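Local atomic coordinates of AvrA (Salmonella typhimurium, PDB entry 6BE0), a protein that probably transfers acetyl groups from acetyl-CoA to serine and threonine residues of target proteins, and binds inositol hexakisphosphate. Residues R113-V127 with C186-Q198. Residues are numbered along the deposited sequence; the frame is centred on the assembly and turned at random.
Sequences RFLVNMGSSGIHISV and CGIFSLALAKKLQ. With IHP (inositol hexakisphosphate), chain B.
Cys186 and His124 meet where a helix begins beside a beta hairpin, as expected of the Cys-His pair in the His-Glu-Cys order of the CE-clan cysteine-protease-like fold of YopJ acetyltransferases. His124 NE2 is hydrogen-bonded to Glu143 OE1, consistent with Glu143 completing such a triad. The sulfur is held partly by the backbone: Ile125 N donates a nearly straight hydrogen bond to Cys186 SG (3.4 Å, 170°). One turn on, Ser190 OG lies 2.8 Å from Ile125 O and near Cys186 O, two acceptors competing for a single hydroxyl proton. Ile125 lies against Gly187, its CB 4.0 Å from Gly187 CA. Val127 holds CG1 between its backbone N and carbonyl carbon (chi1 62°), which offers that methyl to Leu193 CB while CG2 meets Leu197 CD1 at 3.8 Å. Leu115 CD2 lies 3.7 Å from Ser190 CB. At the far end the Arg113 guanidinium has Gln198 CA over one face, and a water at its edge links NH2 to Leu197 O; Asp129 and Leu86 hold its other nitrogens. On the helix's other flank Lys196 NZ hydrogen-bonds O33 of inositol hexakisphosphate (3.0 Å); Lys195 bonds it weakly and is salt-bridged to Glu295. The helix runs nearly parallel to strand 125-127 (17°) on one sheet face, with helices 65-82 and 287-300 packed beside it, while Phe114 turns to helix 94-106.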
loop_
_atom_site.group_PDB
_atom_site.type_symbol
_atom_site.label_atom_id
_atom_site.label_comp_id
_atom_site.label_asym_id
_atom_site.label_seq_id
_atom_site.Cartn_x
_atom_site.Cartn_y
_atom_site.Cartn_z
ATOM N N ARG A 113 -7.479 1.867 -8.623
ATOM C CA ARG A 113 -7.003 1.565 -7.278
ATOM C C ARG A 113 -7.843 2.287 -6.238
ATOM O O ARG A 113 -8.456 3.315 -6.524
ATOM C CB ARG A 113 -5.531 1.950 -7.115
ATOM C CG ARG A 113 -4.577 1.070 -7.893
ATOM C CD ARG A 113 -4.367 1.589 -9.303
ATOM N NE ARG A 113 -3.822 0.564 -10.186
ATOM C CZ ARG A 113 -3.671 0.709 -11.498
ATOM N NH1 ARG A 113 -4.026 1.843 -12.093
ATOM N NH2 ARG A 113 -3.168 -0.284 -12.219
ATOM N N PHE A 114 -7.863 1.739 -5.030
ATOM C CA PHE A 114 -8.654 2.299 -3.946
ATOM C C PHE A 114 -7.871 2.328 -2.647
ATOM O O PHE A 114 -7.355 1.301 -2.219
ATOM C CB PHE A 114 -9.931 1.485 -3.742
ATOM C CG PHE A 114 -10.792 1.388 -4.967
ATOM C CD1 PHE A 114 -10.636 0.339 -5.857
ATOM C CD2 PHE A 114 -11.764 2.340 -5.223
ATOM C CE1 PHE A 114 -11.431 0.245 -6.983
ATOM C CE2 PHE A 114 -12.561 2.252 -6.347
ATOM C CZ PHE A 114 -12.394 1.202 -7.228
ATOM N N LEU A 115 -7.779 3.503 -2.031
ATOM C CA LEU A 115 -7.362 3.596 -0.638
ATOM C C LEU A 115 -8.609 3.504 0.221
ATOM O O LEU A 115 -9.490 4.361 0.138
ATOM C CB LEU A 115 -6.609 4.896 -0.350
ATOM C CG LEU A 115 -5.265 5.112 -1.045
ATOM C CD1 LEU A 115 -4.564 6.305 -0.422
ATOM C CD2 LEU A 115 -4.383 3.875 -0.974
ATOM N N VAL A 116 -8.682 2.459 1.039
ATOM C CA VAL A 116 -9.870 2.192 1.838
ATOM C C VAL A 116 -9.551 2.177 3.327
ATOM O O VAL A 116 -8.672 1.447 3.780
ATOM C CB VAL A 116 -10.529 0.848 1.435
ATOM C CG1 VAL A 116 -9.510 -0.293 1.443
ATOM C CG2 VAL A 116 -11.723 0.534 2.338
ATOM N N ASN A 117 -10.271 3.001 4.082
ATOM C CA ASN A 117 -10.236 2.928 5.535
ATOM C C ASN A 117 -11.182 1.832 6.000
ATOM O O ASN A 117 -12.401 1.997 5.971
ATOM C CB ASN A 117 -10.617 4.265 6.169
ATOM C CG ASN A 117 -10.477 4.250 7.681
ATOM O OD1 ASN A 117 -9.915 3.316 8.254
ATOM N ND2 ASN A 117 -10.981 5.290 8.333
ATOM N N MET A 118 -10.614 0.709 6.425
ATOM C CA MET A 118 -11.404 -0.467 6.762
ATOM C C MET A 118 -11.946 -0.375 8.182
ATOM O O MET A 118 -12.949 -1.003 8.513
ATOM C CB MET A 118 -10.564 -1.735 6.600
ATOM C CG MET A 118 -9.653 -1.722 5.377
ATOM S SD MET A 118 -9.586 -3.304 4.524
ATOM C CE MET A 118 -10.965 -3.118 3.413
ATOM N N GLY A 119 -11.281 0.414 9.017
ATOM C CA GLY A 119 -11.684 0.567 10.403
ATOM C C GLY A 119 -12.923 1.425 10.564
ATOM O O GLY A 119 -13.253 2.228 9.691
ATOM N N SER A 120 -13.612 1.247 11.689
ATOM C CA SER A 120 -14.751 2.085 12.048
ATOM C C SER A 120 -14.340 3.101 13.111
ATOM O O SER A 120 -14.147 4.279 12.815
ATOM C CB SER A 120 -15.912 1.231 12.555
ATOM O OG SER A 120 -16.874 2.030 13.221
ATOM N N SER A 121 -14.187 2.632 14.345
ATOM C CA SER A 121 -13.761 3.488 15.448
ATOM C C SER A 121 -12.248 3.700 15.448
ATOM O O SER A 121 -11.677 4.127 16.452
ATOM C CB SER A 121 -14.191 2.891 16.790
ATOM O OG SER A 121 -13.880 3.770 17.858
ATOM N N GLY A 122 -11.604 3.393 14.326
ATOM C CA GLY A 122 -10.174 3.582 14.189
ATOM C C GLY A 122 -9.799 3.749 12.732
ATOM O O GLY A 122 -10.670 3.778 11.862
ATOM N N ILE A 123 -8.501 3.859 12.471
ATOM C CA ILE A 123 -7.997 4.046 11.116
ATOM C C ILE A 123 -7.128 2.871 10.689
ATOM O O ILE A 123 -6.112 2.578 11.317
ATOM C CB ILE A 123 -7.178 5.347 10.992
ATOM C CG1 ILE A 123 -8.019 6.550 11.427
ATOM C CG2 ILE A 123 -6.690 5.539 9.557
ATOM C CD1 ILE A 123 -7.217 7.816 11.633
ATOM N N HIS A 124 -7.541 2.203 9.618
ATOM C CA HIS A 124 -6.713 1.194 8.974
ATOM C C HIS A 124 -6.865 1.323 7.463
ATOM O O HIS A 124 -7.813 0.806 6.871
ATOM C CB HIS A 124 -7.085 -0.217 9.431
ATOM C CG HIS A 124 -6.162 -1.274 8.911
ATOM N ND1 HIS A 124 -4.892 -1.464 9.408
ATOM C CD2 HIS A 124 -6.321 -2.188 7.922
ATOM C CE1 HIS A 124 -4.308 -2.452 8.758
ATOM N NE2 HIS A 124 -5.153 -2.910 7.850
ATOM N N ILE A 125 -5.920 2.028 6.854
ATOM C CA ILE A 125 -5.964 2.305 5.427
ATOM C C ILE A 125 -5.179 1.257 4.647
ATOM O O ILE A 125 -3.972 1.105 4.840
ATOM C CB ILE A 125 -5.407 3.712 5.123
ATOM C CG1 ILE A 125 -6.289 4.772 5.790
ATOM C CG2 ILE A 125 -5.333 3.953 3.618
ATOM C CD1 ILE A 125 -5.700 6.167 5.778
ATOM N N SER A 126 -5.879 0.534 3.777
ATOM C CA SER A 126 -5.256 -0.437 2.881
ATOM C C SER A 126 -5.395 0.031 1.437
ATOM O O SER A 126 -6.051 1.038 1.167
ATOM C CB SER A 126 -5.891 -1.818 3.046
ATOM O OG SER A 126 -5.781 -2.277 4.381
ATOM N N VAL A 127 -4.775 -0.700 0.516
ATOM C CA VAL A 127 -4.892 -0.399 -0.905
ATOM C C VAL A 127 -5.439 -1.608 -1.659
ATOM O O VAL A 127 -5.045 -2.745 -1.401
ATOM C CB VAL A 127 -3.538 0.034 -1.515
ATOM C CG1 VAL A 127 -2.505 -1.078 -1.406
ATOM C CG2 VAL A 127 -3.719 0.468 -2.966
ATOM N N CYS A 186 0.099 3.002 7.941
ATOM C CA CYS A 186 -0.739 2.270 6.994
ATOM C C CYS A 186 -1.084 3.123 5.775
ATOM O O CYS A 186 -1.071 2.636 4.645
ATOM C CB CYS A 186 -2.025 1.780 7.672
ATOM S SG CYS A 186 -3.080 3.072 8.380
ATOM N N GLY A 187 -1.381 4.397 6.010
ATOM C CA GLY A 187 -1.732 5.308 4.936
ATOM C C GLY A 187 -0.609 5.544 3.941
ATOM O O GLY A 187 -0.832 5.535 2.733
ATOM N N ILE A 188 0.603 5.751 4.445
ATOM C CA ILE A 188 1.748 6.040 3.586
ATOM C C ILE A 188 2.098 4.835 2.719
ATOM O O ILE A 188 2.337 4.975 1.520
ATOM C CB ILE A 188 2.993 6.450 4.405
ATOM C CG1 ILE A 188 2.652 7.573 5.388
ATOM C CG2 ILE A 188 4.132 6.879 3.477
ATOM C CD1 ILE A 188 2.095 8.828 4.736
ATOM N N PHE A 189 2.130 3.655 3.332
ATOM C CA PHE A 189 2.416 2.424 2.604
ATOM C C PHE A 189 1.396 2.199 1.493
ATOM O O PHE A 189 1.760 1.878 0.365
ATOM C CB PHE A 189 2.428 1.222 3.552
ATOM C CG PHE A 189 3.771 0.948 4.168
ATOM C CD1 PHE A 189 4.685 0.130 3.526
ATOM C CD2 PHE A 189 4.118 1.502 5.390
ATOM C CE1 PHE A 189 5.920 -0.127 4.089
ATOM C CE2 PHE A 189 5.353 1.249 5.956
ATOM C CZ PHE A 189 6.255 0.433 5.304
ATOM N N SER A 190 0.118 2.381 1.811
ATOM C CA SER A 190 -0.944 2.126 0.847
ATOM C C SER A 190 -0.912 3.139 -0.297
ATOM O O SER A 190 -1.158 2.794 -1.455
ATOM C CB SER A 190 -2.308 2.155 1.540
ATOM O OG SER A 190 -2.437 1.085 2.462
ATOM N N LEU A 191 -0.606 4.389 0.034
ATOM C CA LEU A 191 -0.521 5.442 -0.970
ATOM C C LEU A 191 0.636 5.182 -1.926
ATOM O O LEU A 191 0.501 5.345 -3.137
ATOM C CB LEU A 191 -0.356 6.808 -0.303
ATOM C CG LEU A 191 -0.231 8.016 -1.236
ATOM C CD1 LEU A 191 -1.436 8.136 -2.160
ATOM C CD2 LEU A 191 -0.055 9.284 -0.418
ATOM N N ALA A 192 1.773 4.778 -1.373
ATOM C CA ALA A 192 2.955 4.486 -2.176
ATOM C C ALA A 192 2.711 3.280 -3.075
ATOM O O ALA A 192 2.996 3.320 -4.273
ATOM C CB ALA A 192 4.159 4.244 -1.278
ATOM N N LEU A 193 2.182 2.210 -2.488
ATOM C CA LEU A 193 1.873 0.997 -3.237
ATOM C C LEU A 193 0.870 1.273 -4.354
ATOM O O LEU A 193 0.968 0.701 -5.437
ATOM C CB LEU A 193 1.329 -0.083 -2.300
ATOM C CG LEU A 193 2.332 -0.689 -1.316
ATOM C CD1 LEU A 193 1.621 -1.612 -0.338
ATOM C CD2 LEU A 193 3.440 -1.428 -2.046
ATOM N N ALA A 194 -0.089 2.154 -4.084
ATOM C CA ALA A 194 -1.099 2.512 -5.074
ATOM C C ALA A 194 -0.444 3.020 -6.354
ATOM O O ALA A 194 -0.827 2.631 -7.456
ATOM C CB ALA A 194 -2.047 3.557 -4.512
ATOM N N LYS A 195 0.552 3.885 -6.197
ATOM C CA LYS A 195 1.261 4.444 -7.339
ATOM C C LYS A 195 2.129 3.386 -8.016
ATOM O O LYS A 195 2.292 3.397 -9.234
ATOM C CB LYS A 195 2.108 5.645 -6.906
ATOM C CG LYS A 195 1.369 6.978 -7.009
ATOM C CD LYS A 195 1.520 7.839 -5.760
ATOM C CE LYS A 195 2.921 8.409 -5.617
ATOM N NZ LYS A 195 3.014 9.347 -4.459
ATOM N N LYS A 196 2.675 2.465 -7.228
ATOM C CA LYS A 196 3.481 1.378 -7.775
ATOM C C LYS A 196 2.617 0.358 -8.519
ATOM O O LYS A 196 3.064 -0.248 -9.493
ATOM C CB LYS A 196 4.270 0.681 -6.664
ATOM C CG LYS A 196 5.411 1.512 -6.090
ATOM C CD LYS A 196 6.520 1.719 -7.114
ATOM C CE LYS A 196 7.684 2.509 -6.534
ATOM N NZ LYS A 196 7.316 3.923 -6.237
ATOM N N LEU A 197 1.382 0.169 -8.058
ATOM C CA LEU A 197 0.447 -0.728 -8.730
ATOM C C LEU A 197 0.204 -0.271 -10.168
ATOM O O LEU A 197 -0.048 -1.086 -11.056
ATOM C CB LEU A 197 -0.881 -0.801 -7.970
ATOM C CG LEU A 197 -0.894 -1.609 -6.670
ATOM C CD1 LEU A 197 -2.179 -1.348 -5.896
ATOM C CD2 LEU A 197 -0.731 -3.094 -6.947
ATOM N N GLN A 198 0.282 1.038 -10.385
ATOM C CA GLN A 198 0.135 1.606 -11.721
ATOM C C GLN A 198 1.401 1.398 -12.546
ATOM O O GLN A 198 1.340 0.948 -13.688
ATOM C CB GLN A 198 -0.197 3.100 -11.626
ATOM C CG GLN A 198 0.125 3.915 -12.877
ATOM C CD GLN A 198 -0.545 3.375 -14.123
ATOM O OE1 GLN A 198 -1.524 2.631 -14.043
ATOM N NE2 GLN A 198 -0.020 3.747 -15.286
HETATM C C1 IHP B . 9.647 7.972 -7.628
HETATM C C2 IHP B . 8.932 7.625 -6.328
HETATM C C3 IHP B . 9.923 7.391 -5.201
HETATM C C4 IHP B . 10.857 8.574 -5.052
HETATM C C5 IHP B . 11.666 8.717 -6.328
HETATM C C6 IHP B . 10.747 9.023 -7.502
HETATM O O11 IHP B . 8.675 8.391 -8.570
HETATM P P1 IHP B . 8.230 7.357 -9.701
HETATM O O21 IHP B . 6.740 7.475 -9.930
HETATM O O31 IHP B . 8.541 5.936 -9.283
HETATM O O41 IHP B . 8.960 7.680 -10.978
HETATM O O12 IHP B . 7.999 8.673 -5.978
HETATM P P2 IHP B . 6.447 8.364 -5.924
HETATM O O22 IHP B . 5.986 7.717 -7.208
HETATM O O32 IHP B . 6.128 7.430 -4.781
HETATM O O42 IHP B . 5.687 9.658 -5.733
HETATM O O13 IHP B . 9.222 7.140 -3.982
HETATM P P3 IHP B . 9.267 5.679 -3.348
HETATM O O23 IHP B . 7.917 5.337 -2.767
HETATM O O33 IHP B . 9.629 4.644 -4.387
HETATM O O43 IHP B . 10.289 5.643 -2.242
HETATM O O14 IHP B . 11.683 8.430 -3.881
HETATM P P4 IHP B . 12.883 7.363 -3.738
HETATM O O24 IHP B . 12.795 6.692 -2.386
HETATM O O34 IHP B . 12.827 6.299 -4.811
HETATM O O44 IHP B . 14.206 8.075 -3.809
HETATM O O15 IHP B . 12.665 9.731 -6.212
HETATM P P5 IHP B . 14.018 9.563 -7.020
HETATM O O25 IHP B . 13.850 8.520 -8.104
HETATM O O35 IHP B . 14.385 10.885 -7.646
HETATM O O45 IHP B . 15.134 9.129 -6.101
HETATM O O16 IHP B . 10.190 10.330 -7.367
HETATM P P6 IHP B . 10.268 11.319 -8.576
HETATM O O26 IHP B . 9.892 12.705 -8.122
HETATM O O36 IHP B . 11.667 11.342 -9.135
HETATM O O46 IHP B . 9.308 10.895 -9.661
HETATM O O HOH W 1 -2.071 -2.808 -11.340
#